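Local coordinates for protein 2,3-dihydroxybenzoate-AMP ligase (Bacillus subtilis, PDB 1MDB) that belongs to the AMP-binding (ANL) superfamily of enzymes and here holds adenosine monophosphate and 2,3-dihydroxy-benzoic acid, at residues L30-A35 against R59-A64; F88-F93 against D168-P173; M284-A289 against A320-T325; D457-S462 against E510-T515. All coordinates share one frame; numbering follows the deposited sequence.

Contact 1: residues L30-A35 against R59-A64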
loop_
_atom_site.group_PDB
_atom_site.type_symbol
_atom_site.label_atom_id
_atom_site.label_comp_id
_atom_site.label_asym_id
_atom_site.label_seq_id
_atom_site.Cartn_x
_atom_site.Cartn_y
_atom_site.Cartn_z
ATOM N N LEU A 30 -8.930 20.946 -2.468
ATOM C CA LEU A 30 -8.187 20.601 -1.262
ATOM C C LEU A 30 -6.872 21.372 -1.193
ATOM O O LEU A 30 -6.583 22.026 -0.192
ATOM C CB LEU A 30 -7.939 19.087 -1.243
ATOM C CG LEU A 30 -7.444 18.376 0.016
ATOM C CD1 LEU A 30 -7.501 16.872 -0.216
ATOM C CD2 LEU A 30 -6.029 18.811 0.349
ATOM N N LEU A 31 -6.075 21.307 -2.255
ATOM C CA LEU A 31 -4.800 22.018 -2.289
ATOM C C LEU A 31 -4.995 23.534 -2.291
ATOM O O LEU A 31 -4.315 24.255 -1.556
ATOM C CB LEU A 31 -3.996 21.597 -3.519
ATOM C CG LEU A 31 -2.678 22.314 -3.818
ATOM C CD1 LEU A 31 -1.776 22.340 -2.596
ATOM C CD2 LEU A 31 -1.998 21.602 -4.972
ATOM N N ARG A 32 -5.928 24.015 -3.109
ATOM C CA ARG A 32 -6.197 25.450 -3.194
ATOM C C ARG A 32 -6.501 26.015 -1.814
ATOM O O ARG A 32 -5.969 27.056 -1.421
ATOM C CB ARG A 32 -7.395 25.723 -4.107
ATOM C CG ARG A 32 -7.604 27.205 -4.421
ATOM C CD ARG A 32 -6.478 27.734 -5.289
ATOM N NE ARG A 32 -6.534 27.169 -6.633
ATOM C CZ ARG A 32 -5.504 27.135 -7.474
ATOM N NH1 ARG A 32 -4.329 27.627 -7.110
ATOM N NH2 ARG A 32 -5.655 26.622 -8.687
ATOM N N ASP A 33 -7.368 25.313 -1.092
ATOM C CA ASP A 33 -7.782 25.707 0.245
ATOM C C ASP A 33 -6.608 25.731 1.227
ATOM O O ASP A 33 -6.313 26.768 1.830
ATOM C CB ASP A 33 -8.864 24.746 0.739
ATOM C CG ASP A 33 -9.526 25.222 2.013
ATOM O OD1 ASP A 33 -8.817 25.363 3.034
ATOM O OD2 ASP A 33 -10.754 25.455 1.991
ATOM N N ARG A 34 -5.934 24.594 1.383
ATOM C CA ARG A 34 -4.802 24.506 2.296
ATOM C C ARG A 34 -3.739 25.542 1.958
ATOM O O ARG A 34 -3.093 26.091 2.845
ATOM C CB ARG A 34 -4.170 23.110 2.249
ATOM C CG ARG A 34 -5.098 21.963 2.598
ATOM C CD ARG A 34 -5.716 22.154 3.964
ATOM N NE ARG A 34 -6.614 21.066 4.347
ATOM C CZ ARG A 34 -7.646 20.660 3.620
ATOM N NH1 ARG A 34 -7.908 21.246 2.461
ATOM N NH2 ARG A 34 -8.431 19.687 4.066
ATOM N N ALA A 35 -3.552 25.808 0.672
ATOM C CA ALA A 35 -2.545 26.770 0.246
ATOM C C ALA A 35 -2.905 28.186 0.659
ATOM O O ALA A 35 -2.024 29.006 0.931
ATOM C CB ALA A 35 -2.360 26.703 -1.265
ATOM N N ARG A 59 3.090 25.569 -8.320
ATOM C CA ARG A 59 3.704 24.672 -9.291
ATOM C C ARG A 59 2.652 23.790 -9.969
ATOM O O ARG A 59 2.753 23.501 -11.158
ATOM C CB ARG A 59 4.775 23.812 -8.608
ATOM C CG ARG A 59 5.872 24.649 -7.945
ATOM C CD ARG A 59 6.987 23.805 -7.335
ATOM N NE ARG A 59 7.667 22.987 -8.333
ATOM C CZ ARG A 59 8.980 22.992 -8.539
ATOM N NH1 ARG A 59 9.762 23.775 -7.814
ATOM N NH2 ARG A 59 9.513 22.213 -9.470
ATOM N N ALA A 60 1.640 23.378 -9.212
ATOM C CA ALA A 60 0.566 22.542 -9.736
ATOM C C ALA A 60 -0.251 23.280 -10.812
ATOM O O ALA A 60 -0.634 22.686 -11.834
ATOM C CB ALA A 60 -0.345 22.100 -8.596
ATOM N N ASP A 61 -0.528 24.563 -10.576
ATOM C CA ASP A 61 -1.272 25.368 -11.539
ATOM C C ASP A 61 -0.430 25.525 -12.789
ATOM O O ASP A 61 -0.878 25.246 -13.908
ATOM C CB ASP A 61 -1.568 26.765 -10.993
ATOM C CG ASP A 61 -2.762 26.799 -10.081
ATOM O OD1 ASP A 61 -3.657 25.945 -10.243
ATOM O OD2 ASP A 61 -2.814 27.697 -9.211
ATOM N N ARG A 62 0.799 25.979 -12.584
ATOM C CA ARG A 62 1.717 26.193 -13.687
ATOM C C ARG A 62 2.034 24.917 -14.458
ATOM O O ARG A 62 2.287 24.966 -15.662
ATOM C CB ARG A 62 3.010 26.838 -13.177
ATOM C CG ARG A 62 2.833 28.277 -12.686
ATOM C CD ARG A 62 4.157 28.880 -12.204
ATOM N NE ARG A 62 5.157 29.000 -13.265
ATOM C CZ ARG A 62 5.092 29.873 -14.268
ATOM N NH1 ARG A 62 4.071 30.711 -14.352
ATOM N NH2 ARG A 62 6.051 29.911 -15.185
ATOM N N LEU A 63 2.020 23.770 -13.778
ATOM C CA LEU A 63 2.317 22.512 -14.462
ATOM C C LEU A 63 1.094 22.035 -15.239
ATOM O O LEU A 63 1.209 21.540 -16.357
ATOM C CB LEU A 63 2.762 21.434 -13.463
ATOM C CG LEU A 63 3.107 20.057 -14.056
ATOM C CD1 LEU A 63 4.192 20.213 -15.119
ATOM C CD2 LEU A 63 3.581 19.106 -12.965
ATOM N N ALA A 64 -0.082 22.192 -14.647
ATOM C CA ALA A 64 -1.311 21.782 -15.309
ATOM C C ALA A 64 -1.385 22.470 -16.670
ATOM O O ALA A 64 -1.763 21.857 -17.674
ATOM C CB ALA A 64 -2.520 22.158 -14.456
#

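Contact 2: residues F88-F93 against D168-P173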
loop_
_atom_site.group_PDB
_atom_site.type_symbol
_atom_site.label_atom_id
_atom_site.label_comp_id
_atom_site.label_asym_id
_atom_site.label_seq_id
_atom_site.Cartn_x
_atom_site.Cartn_y
_atom_site.Cartn_z
ATOM N N PHE A 88 6.592 14.171 -7.560
ATOM C CA PHE A 88 5.375 13.369 -7.464
ATOM C C PHE A 88 4.177 14.248 -7.143
ATOM O O PHE A 88 3.142 14.184 -7.806
ATOM C CB PHE A 88 5.530 12.314 -6.366
ATOM C CG PHE A 88 4.306 11.467 -6.145
ATOM C CD1 PHE A 88 4.038 10.375 -6.969
ATOM C CD2 PHE A 88 3.445 11.732 -5.081
ATOM C CE1 PHE A 88 2.926 9.549 -6.730
ATOM C CE2 PHE A 88 2.330 10.918 -4.828
ATOM C CZ PHE A 88 2.072 9.822 -5.653
ATOM N N PHE A 89 4.328 15.085 -6.121
ATOM C CA PHE A 89 3.240 15.947 -5.678
ATOM C C PHE A 89 2.761 17.016 -6.651
ATOM O O PHE A 89 1.554 17.246 -6.771
ATOM C CB PHE A 89 3.594 16.581 -4.325
ATOM C CG PHE A 89 3.749 15.578 -3.223
ATOM C CD1 PHE A 89 5.002 15.073 -2.896
ATOM C CD2 PHE A 89 2.632 15.099 -2.545
ATOM C CE1 PHE A 89 5.143 14.103 -1.900
ATOM C CE2 PHE A 89 2.756 14.133 -1.552
ATOM C CZ PHE A 89 4.016 13.632 -1.228
ATOM N N GLU A 90 3.679 17.687 -7.332
ATOM C CA GLU A 90 3.249 18.701 -8.275
ATOM C C GLU A 90 2.647 17.983 -9.481
ATOM O O GLU A 90 1.716 18.479 -10.117
ATOM C CB GLU A 90 4.423 19.600 -8.700
ATOM C CG GLU A 90 5.483 18.967 -9.592
ATOM C CD GLU A 90 6.561 19.977 -9.988
ATOM O OE1 GLU A 90 6.268 21.191 -9.975
ATOM O OE2 GLU A 90 7.687 19.564 -10.325
ATOM N N VAL A 91 3.164 16.797 -9.771
ATOM C CA VAL A 91 2.669 16.021 -10.901
ATOM C C VAL A 91 1.231 15.564 -10.715
ATOM O O VAL A 91 0.411 15.749 -11.617
ATOM C CB VAL A 91 3.570 14.784 -11.185
ATOM C CG1 VAL A 91 2.808 13.741 -12.013
ATOM C CG2 VAL A 91 4.818 15.228 -11.950
ATOM N N ILE A 92 0.900 14.983 -9.561
ATOM C CA ILE A 92 -0.472 14.515 -9.383
ATOM C C ILE A 92 -1.517 15.632 -9.221
ATOM O O ILE A 92 -2.592 15.546 -9.796
ATOM C CB ILE A 92 -0.623 13.506 -8.197
ATOM C CG1 ILE A 92 -0.452 14.210 -6.851
ATOM C CG2 ILE A 92 0.375 12.368 -8.350
ATOM C CD1 ILE A 92 -0.837 13.318 -5.681
ATOM N N PHE A 93 -1.217 16.675 -8.448
ATOM C CA PHE A 93 -2.193 17.743 -8.271
ATOM C C PHE A 93 -2.409 18.536 -9.567
ATOM O O PHE A 93 -3.473 19.117 -9.772
ATOM C CB PHE A 93 -1.797 18.669 -7.099
ATOM C CG PHE A 93 -2.175 18.116 -5.746
ATOM C CD1 PHE A 93 -1.280 17.346 -5.015
ATOM C CD2 PHE A 93 -3.462 18.295 -5.247
ATOM C CE1 PHE A 93 -1.662 16.755 -3.809
ATOM C CE2 PHE A 93 -3.856 17.709 -4.045
ATOM C CZ PHE A 93 -2.956 16.939 -3.325
ATOM N N ASP A 168 10.640 21.751 -17.872
ATOM C CA ASP A 168 10.354 22.696 -18.945
ATOM C C ASP A 168 8.869 22.788 -19.300
ATOM O O ASP A 168 8.504 23.417 -20.290
ATOM C CB ASP A 168 11.174 22.347 -20.199
ATOM C CG ASP A 168 12.675 22.524 -19.986
ATOM O OD1 ASP A 168 13.070 23.502 -19.318
ATOM O OD2 ASP A 168 13.465 21.700 -20.491
ATOM N N LEU A 169 8.010 22.184 -18.485
ATOM C CA LEU A 169 6.576 22.218 -18.754
ATOM C C LEU A 169 5.810 23.341 -18.052
ATOM O O LEU A 169 4.821 23.846 -18.579
ATOM C CB LEU A 169 5.946 20.865 -18.410
ATOM C CG LEU A 169 6.294 19.745 -19.390
ATOM C CD1 LEU A 169 5.798 18.407 -18.872
ATOM C CD2 LEU A 169 5.673 20.064 -20.736
ATOM N N HIS A 170 6.262 23.736 -16.870
ATOM C CA HIS A 170 5.593 24.797 -16.136
ATOM C C HIS A 170 5.478 26.037 -17.016
ATOM O O HIS A 170 6.436 26.423 -17.692
ATOM C CB HIS A 170 6.374 25.138 -14.865
ATOM C CG HIS A 170 6.606 23.961 -13.970
ATOM N ND1 HIS A 170 7.402 22.898 -14.337
ATOM C CD2 HIS A 170 6.126 23.668 -12.738
ATOM C CE1 HIS A 170 7.404 22.000 -13.368
ATOM N NE2 HIS A 170 6.638 22.442 -12.386
ATOM N N THR A 171 4.304 26.655 -16.995
ATOM C CA THR A 171 4.041 27.843 -17.792
ATOM C C THR A 171 2.996 28.704 -17.089
ATOM O O THR A 171 2.617 28.429 -15.950
ATOM C CB THR A 171 3.524 27.446 -19.191
ATOM O OG1 THR A 171 3.440 28.605 -20.029
ATOM C CG2 THR A 171 2.153 26.809 -19.082
ATOM N N GLU A 172 2.534 29.749 -17.770
ATOM C CA GLU A 172 1.530 30.643 -17.208
ATOM C C GLU A 172 0.222 29.887 -16.963
ATOM O O GLU A 172 -0.264 29.173 -17.836
ATOM C CB GLU A 172 1.276 31.807 -18.164
ATOM C CG GLU A 172 0.591 32.987 -17.517
ATOM C CD GLU A 172 1.331 33.445 -16.281
ATOM O OE1 GLU A 172 2.581 33.447 -16.310
ATOM O OE2 GLU A 172 0.670 33.805 -15.283
ATOM N N PRO A 173 -0.364 30.037 -15.761
ATOM C CA PRO A 173 -1.618 29.359 -15.424
ATOM C C PRO A 173 -2.718 29.691 -16.425
ATOM O O PRO A 173 -2.670 30.724 -17.089
ATOM C CB PRO A 173 -1.932 29.896 -14.031
ATOM C CG PRO A 173 -0.578 30.150 -13.460
ATOM C CD PRO A 173 0.132 30.813 -14.610
#

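Contact 3: residues M284-A289 against A320-T325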
loop_
_atom_site.group_PDB
_atom_site.type_symbol
_atom_site.label_atom_id
_atom_site.label_comp_id
_atom_site.label_asym_id
_atom_site.label_seq_id
_atom_site.Cartn_x
_atom_site.Cartn_y
_atom_site.Cartn_z
ATOM N N MET A 284 10.876 -5.820 10.834
ATOM C CA MET A 284 11.894 -6.674 11.435
ATOM C C MET A 284 13.283 -6.036 11.268
ATOM O O MET A 284 14.083 -5.999 12.206
ATOM C CB MET A 284 11.885 -8.055 10.778
ATOM C CG MET A 284 10.514 -8.718 10.756
ATOM S SD MET A 284 9.756 -8.821 12.400
ATOM C CE MET A 284 8.237 -9.754 12.038
ATOM N N VAL A 285 13.577 -5.540 10.071
ATOM C CA VAL A 285 14.873 -4.910 9.830
ATOM C C VAL A 285 15.040 -3.674 10.715
ATOM O O VAL A 285 16.118 -3.429 11.253
ATOM C CB VAL A 285 15.040 -4.492 8.345
ATOM C CG1 VAL A 285 16.371 -3.764 8.147
ATOM C CG2 VAL A 285 14.996 -5.726 7.449
ATOM N N TRP A 286 13.971 -2.903 10.870
ATOM C CA TRP A 286 14.029 -1.695 11.687
ATOM C C TRP A 286 14.270 -2.015 13.155
ATOM O O TRP A 286 15.030 -1.311 13.830
ATOM C CB TRP A 286 12.740 -0.885 11.531
ATOM C CG TRP A 286 12.750 0.023 10.325
ATOM C CD1 TRP A 286 13.201 -0.283 9.068
ATOM C CD2 TRP A 286 12.291 1.380 10.267
ATOM N NE1 TRP A 286 13.050 0.802 8.236
ATOM C CE2 TRP A 286 12.495 1.834 8.946
ATOM C CE3 TRP A 286 11.723 2.254 11.203
ATOM C CZ2 TRP A 286 12.153 3.129 8.537
ATOM C CZ3 TRP A 286 11.382 3.543 10.798
ATOM C CH2 TRP A 286 11.598 3.966 9.475
ATOM N N MET A 287 13.625 -3.075 13.648
ATOM C CA MET A 287 13.796 -3.472 15.034
ATOM C C MET A 287 15.227 -3.932 15.288
ATOM O O MET A 287 15.808 -3.579 16.310
ATOM C CB MET A 287 12.787 -4.561 15.420
ATOM C CG MET A 287 11.340 -4.077 15.350
ATOM S SD MET A 287 10.168 -5.108 16.268
ATOM C CE MET A 287 10.044 -4.182 17.761
ATOM N N ASP A 288 15.809 -4.697 14.366
ATOM C CA ASP A 288 17.197 -5.128 14.553
ATOM C C ASP A 288 18.084 -3.894 14.582
ATOM O O ASP A 288 18.913 -3.718 15.476
ATOM C CB ASP A 288 17.688 -6.020 13.405
ATOM C CG ASP A 288 17.114 -7.417 13.455
ATOM O OD1 ASP A 288 17.549 -8.257 12.640
ATOM O OD2 ASP A 288 16.230 -7.680 14.299
ATOM N N ALA A 289 17.898 -3.037 13.587
ATOM C CA ALA A 289 18.690 -1.824 13.466
ATOM C C ALA A 289 18.558 -0.922 14.688
ATOM O O ALA A 289 19.555 -0.410 15.188
ATOM C CB ALA A 289 18.287 -1.071 12.207
ATOM N N ALA A 320 8.867 -1.292 23.459
ATOM C CA ALA A 320 10.185 -1.281 24.080
ATOM C C ALA A 320 11.337 -0.894 23.154
ATOM O O ALA A 320 12.283 -0.236 23.590
ATOM C CB ALA A 320 10.470 -2.647 24.700
ATOM N N VAL A 321 11.273 -1.306 21.890
ATOM C CA VAL A 321 12.347 -0.993 20.947
ATOM C C VAL A 321 12.287 0.436 20.413
ATOM O O VAL A 321 13.326 1.066 20.218
ATOM C CB VAL A 321 12.356 -1.968 19.740
ATOM C CG1 VAL A 321 13.350 -1.483 18.681
ATOM C CG2 VAL A 321 12.748 -3.365 20.202
ATOM N N PHE A 322 11.081 0.944 20.174
ATOM C CA PHE A 322 10.928 2.297 19.659
ATOM C C PHE A 322 10.320 3.267 20.664
ATOM O O PHE A 322 10.345 4.478 20.450
ATOM C CB PHE A 322 10.074 2.298 18.392
ATOM C CG PHE A 322 10.683 1.539 17.250
ATOM C CD1 PHE A 322 10.351 0.210 17.028
ATOM C CD2 PHE A 322 11.583 2.159 16.389
ATOM C CE1 PHE A 322 10.904 -0.491 15.964
ATOM C CE2 PHE A 322 12.139 1.465 15.323
ATOM C CZ PHE A 322 11.797 0.136 15.110
ATOM N N GLY A 323 9.767 2.739 21.748
ATOM C CA GLY A 323 9.181 3.588 22.768
ATOM C C GLY A 323 7.985 4.385 22.298
ATOM O O GLY A 323 7.692 5.454 22.831
ATOM N N CYS A 324 7.282 3.871 21.302
ATOM C CA CYS A 324 6.119 4.568 20.785
ATOM C C CYS A 324 4.941 3.623 20.629
ATOM O O CYS A 324 5.049 2.434 20.901
ATOM C CB CYS A 324 6.453 5.208 19.435
ATOM S SG CYS A 324 6.949 4.038 18.146
ATOM N N THR A 325 3.813 4.164 20.196
ATOM C CA THR A 325 2.617 3.370 19.995
ATOM C C THR A 325 2.653 2.662 18.646
ATOM O O THR A 325 3.036 3.250 17.622
ATOM C CB THR A 325 1.345 4.235 20.013
ATOM O OG1 THR A 325 1.253 4.941 21.256
ATOM C CG2 THR A 325 0.119 3.361 19.845
#

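Contact 4: residues D457-S462 against E510-T515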
loop_
_atom_site.group_PDB
_atom_site.type_symbol
_atom_site.label_atom_id
_atom_site.label_comp_id
_atom_site.label_asym_id
_atom_site.label_seq_id
_atom_site.Cartn_x
_atom_site.Cartn_y
_atom_site.Cartn_z
ATOM N N ASP A 457 13.223 -13.693 10.473
ATOM C CA ASP A 457 11.872 -13.668 9.926
ATOM C C ASP A 457 11.542 -15.031 9.346
ATOM O O ASP A 457 12.440 -15.843 9.094
ATOM C CB ASP A 457 11.729 -12.601 8.840
ATOM C CG ASP A 457 10.292 -12.150 8.672
ATOM O OD1 ASP A 457 9.411 -12.718 9.363
ATOM O OD2 ASP A 457 10.037 -11.231 7.859
ATOM N N ALA A 458 10.258 -15.275 9.111
ATOM C CA ALA A 458 9.825 -16.568 8.591
ATOM C C ALA A 458 8.607 -16.463 7.694
ATOM O O ALA A 458 7.671 -15.735 7.997
ATOM C CB ALA A 458 9.520 -17.520 9.762
ATOM N N ALA A 459 8.629 -17.191 6.583
ATOM C CA ALA A 459 7.498 -17.208 5.663
ATOM C C ALA A 459 7.246 -18.668 5.302
ATOM O O ALA A 459 8.094 -19.326 4.701
ATOM C CB ALA A 459 7.805 -16.404 4.424
ATOM N N MET A 460 6.078 -19.170 5.680
ATOM C CA MET A 460 5.718 -20.562 5.422
ATOM C C MET A 460 4.748 -20.687 4.264
ATOM O O MET A 460 3.686 -20.051 4.255
ATOM C CB MET A 460 5.107 -21.163 6.685
ATOM C CG MET A 460 4.578 -22.576 6.542
ATOM S SD MET A 460 3.939 -23.126 8.137
ATOM C CE MET A 460 3.916 -24.884 7.925
ATOM N N VAL A 461 5.101 -21.526 3.295
ATOM C CA VAL A 461 4.257 -21.721 2.129
ATOM C C VAL A 461 4.027 -23.192 1.804
ATOM O O VAL A 461 4.708 -24.087 2.321
ATOM C CB VAL A 461 4.865 -21.014 0.881
ATOM C CG1 VAL A 461 5.099 -19.533 1.185
ATOM C CG2 VAL A 461 6.168 -21.668 0.486
ATOM N N SER A 462 3.048 -23.444 0.949
ATOM C CA SER A 462 2.754 -24.804 0.548
ATOM C C SER A 462 3.761 -25.230 -0.516
ATOM O O SER A 462 4.389 -24.389 -1.170
ATOM C CB SER A 462 1.357 -24.880 -0.049
ATOM O OG SER A 462 1.316 -24.159 -1.265
ATOM N N GLU A 510 18.776 -15.537 2.781
ATOM C CA GLU A 510 19.230 -14.262 3.314
ATOM C C GLU A 510 18.133 -13.210 3.237
ATOM O O GLU A 510 18.160 -12.230 3.975
ATOM C CB GLU A 510 20.466 -13.792 2.550
ATOM C CG GLU A 510 20.945 -12.415 2.944
ATOM C CD GLU A 510 22.233 -12.025 2.247
ATOM O OE1 GLU A 510 22.295 -12.118 0.999
ATOM O OE2 GLU A 510 23.183 -11.621 2.954
ATOM N N SER A 511 17.167 -13.417 2.347
ATOM C CA SER A 511 16.058 -12.486 2.196
ATOM C C SER A 511 14.897 -13.170 1.491
ATOM O O SER A 511 15.071 -14.221 0.874
ATOM C CB SER A 511 16.498 -11.256 1.391
ATOM O OG SER A 511 16.797 -11.618 0.056
ATOM N N PHE A 512 13.716 -12.569 1.589
ATOM C CA PHE A 512 12.506 -13.104 0.969
ATOM C C PHE A 512 12.194 -12.278 -0.269
ATOM O O PHE A 512 12.469 -11.080 -0.297
ATOM C CB PHE A 512 11.309 -12.985 1.925
ATOM C CG PHE A 512 11.410 -13.833 3.169
ATOM C CD1 PHE A 512 10.786 -13.425 4.349
ATOM C CD2 PHE A 512 12.088 -15.048 3.160
ATOM C CE1 PHE A 512 10.836 -14.216 5.498
ATOM C CE2 PHE A 512 12.140 -15.844 4.307
ATOM C CZ PHE A 512 11.514 -15.426 5.473
ATOM N N PRO A 513 11.612 -12.905 -1.308
ATOM C CA PRO A 513 11.274 -12.163 -2.525
ATOM C C PRO A 513 10.144 -11.224 -2.104
ATOM O O PRO A 513 9.237 -11.645 -1.377
ATOM C CB PRO A 513 10.770 -13.247 -3.488
ATOM C CG PRO A 513 11.228 -14.545 -2.882
ATOM C CD PRO A 513 11.164 -14.304 -1.407
ATOM N N GLN A 514 10.179 -9.978 -2.561
ATOM C CA GLN A 514 9.154 -9.020 -2.168
ATOM C C GLN A 514 8.402 -8.387 -3.315
ATOM O O GLN A 514 8.842 -8.426 -4.459
ATOM C CB GLN A 514 9.781 -7.916 -1.308
ATOM C CG GLN A 514 10.648 -8.449 -0.186
ATOM C CD GLN A 514 11.262 -7.349 0.654
ATOM O OE1 GLN A 514 11.535 -6.256 0.158
ATOM N NE2 GLN A 514 11.502 -7.640 1.927
ATOM N N THR A 515 7.264 -7.788 -2.986
ATOM C CA THR A 515 6.422 -7.116 -3.961
ATOM C C THR A 515 6.872 -5.668 -4.101
ATOM O O THR A 515 7.839 -5.240 -3.472
ATOM C CB THR A 515 4.960 -7.085 -3.517
ATOM O OG1 THR A 515 4.859 -6.316 -2.315
ATOM C CG2 THR A 515 4.440 -8.499 -3.252
#

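Contact 1: residues L30-A35 against R59-A64
Asp61 OD1 is gripped by two arginines: Arg32 NH2, at 2.6 Å from Asp61 OD1, and NE of Arg97 on helix 86-98. The second oxygen, Asp61 OD2, takes Arg32 NH1 at 2.6 Å, so Arg32 and Asp61 form an end-on, two-pronged salt bridge with one nitrogen to each oxygen. Both N-H groups run fairly straight (156° and 158°). Both oxygens are met on their syn sides, and with guanidinium and carboxylate planes only 27° apart the two flat groups lie almost in one plane, which fixes the rotation of each. To reach across, the Arg32 chain folds twice, at chi2 and chi3, and comes at Asp61 from the opposite direction. Arg32 NH1 has a further salt-bridge partner in Asp57, an acid that probably offsets the closeness of Arg97 to Arg32. Beside this pair, which lies toward solvent, Leu31 CD2 rests on Ala60 CB at 4.0 Å, and the buried Leu31 also packs on Phe93 and Arg97. A bidentate arginine-carboxylate salt bridge next to a small apolar contact thus joins helices 27-38 and 53-70 in the large domain of the AMP-binding enzyme family.

Contact 2: residues F88-F93 against D168-P173
Glu90 and His170 form a histidine-carboxylate hydrogen bond that ties helix 86-98 of the AMP-binding domain to the loop following strand 164-165. As to hydrogen bonding, His170 NE2 donates to Glu90 OE1 over 2.7 Å, and the N-H points almost straight at its acceptor (175°). The oxygen lies in the imidazole plane, at the ring's edge, yet the hydrogen arrives from well above the carboxylate plane; the two flat groups are turned 49° apart, and the side chains meet at about a right angle. Glu90 CG stands between its backbone N and carbonyl carbon (chi1 70°), and the chain is extended beyond it, which carries the carboxylate out to the loop. As to charge, Glu90 OE1 also receives NE of Arg59 from helix 53-70; two donors on one oxygen would help keep this buried acid ionised. The loop is held to the same helix through a backbone bond between Thr171 and Arg62. As to packing, the other side chains of segment 88-93 serve different neighbours: Phe89 and Phe93 lie against helix 242-248, and Phe93 also meets Phe27 of helix 27-38. Within the helix itself, Ile92 CG2 sits over the centre of the Phe88 ring, 4.0 Å above its plane.

Contact 3: residues M284-A289 against A320-T325
The Phe322 ring presents its edge to Met287, whose CG lies near the ring plane, 3.7 Å from Phe322 CE1, while one face is covered by CG1 of its own neighbour Val321, set toward the rim. Phe322 in turn brings CE2 to the edge of the Trp286 indole, near the indole plane, and its CZ touches Trp286 CB at 3.8 Å. The indole is held independently: NE1 bonds to the carbonyl of Pro259, and Phe265 meets the ring edge-to-face. Met287 crosses Phe322 at about a right angle, then bends at chi3 (98°), and that turn swings the terminal methyl to Val321, with Met287 CE 3.7 Å from Val321 CG2. The other valine methyl, Val321 CG1, lies 4.0 Å from Met287 O. Just beyond helix 318-321, Gly323 is the first residue to leave helical phi/psi, with positive phi (64°), and the chain goes on to strand 325-331. Helix 280-292 links the parallel neighbours 275-278 and 302-306, so the contact joins two successive beta-alpha-beta crossovers of the large sheet. With no hydrogen bond or charge pair crossing between the segments, the join relies on side-chain shape and buried apolar surface.

Contact 4: residues D457-S462 against E510-T515
Phe512 wedges its ring against Asp457, Ala458 and Ala459 of strand 455-465, an edge strand, within this chain, of the three-stranded sheet in the C-terminal domain. Its segment follows strand 505-508, the other outermost strand, and runs on toward helix 522-534. With CG anti to the carbonyl carbon (chi1 -66°), the Phe512 ring reaches the strand with its CE1-CZ end. Over one face lies the Ala459 methyl, a CH-pi contact with Ala459 CB 4.1 Å from the centroid of the Phe512 ring and 18° off the ring normal. Ala458 CA meets the ring edge, 3.7 Å from Phe512 CZ, whereas Ala459 N sits obliquely, 3.6 Å from Phe512 CZ, on the side of the ring that Ala459 CB covers. Asp457 adds its CB, 3.8 Å from Phe512 CE1, and its carboxylate turns back, OD1 accepting the N-H of Ala458 at 2.7 Å from Ala458 N. Next along the segment, Pro513 packs on Ala524 and Leu525 of helix 522-534 and shares a backbone bond with Ser521. The segment's far end is tied to Lys519, which lines the 2,3-dihydroxy-benzoic acid pocket: Thr515 OG1 accepts the backbone N-H of Lys519.

Contacts 1 and 2 are neighbours, centres 9 Å apart, and adjoin: helix 86-98 of contact 2 packs on both helices of contact 1, Leu63 CD2 lying 3.5 Å from Glu90 O. Both are partly buried and rely mainly on charged or polar bonds, contact 1 with a small apolar contact beside. Contacts 3 and 4 are buried and built mainly on apolar and aromatic packing, with no hydrogen bond between their segments. They also touch, Met284 CG lying 3.9 Å from Asp457 OD2, which places helix 280-292 of the AMP-binding domain beside a strand of the C-terminal domain. Contacts 1 and 4 lie on opposite sides of the chain's centre, about 26 Å apart at their nearest atoms.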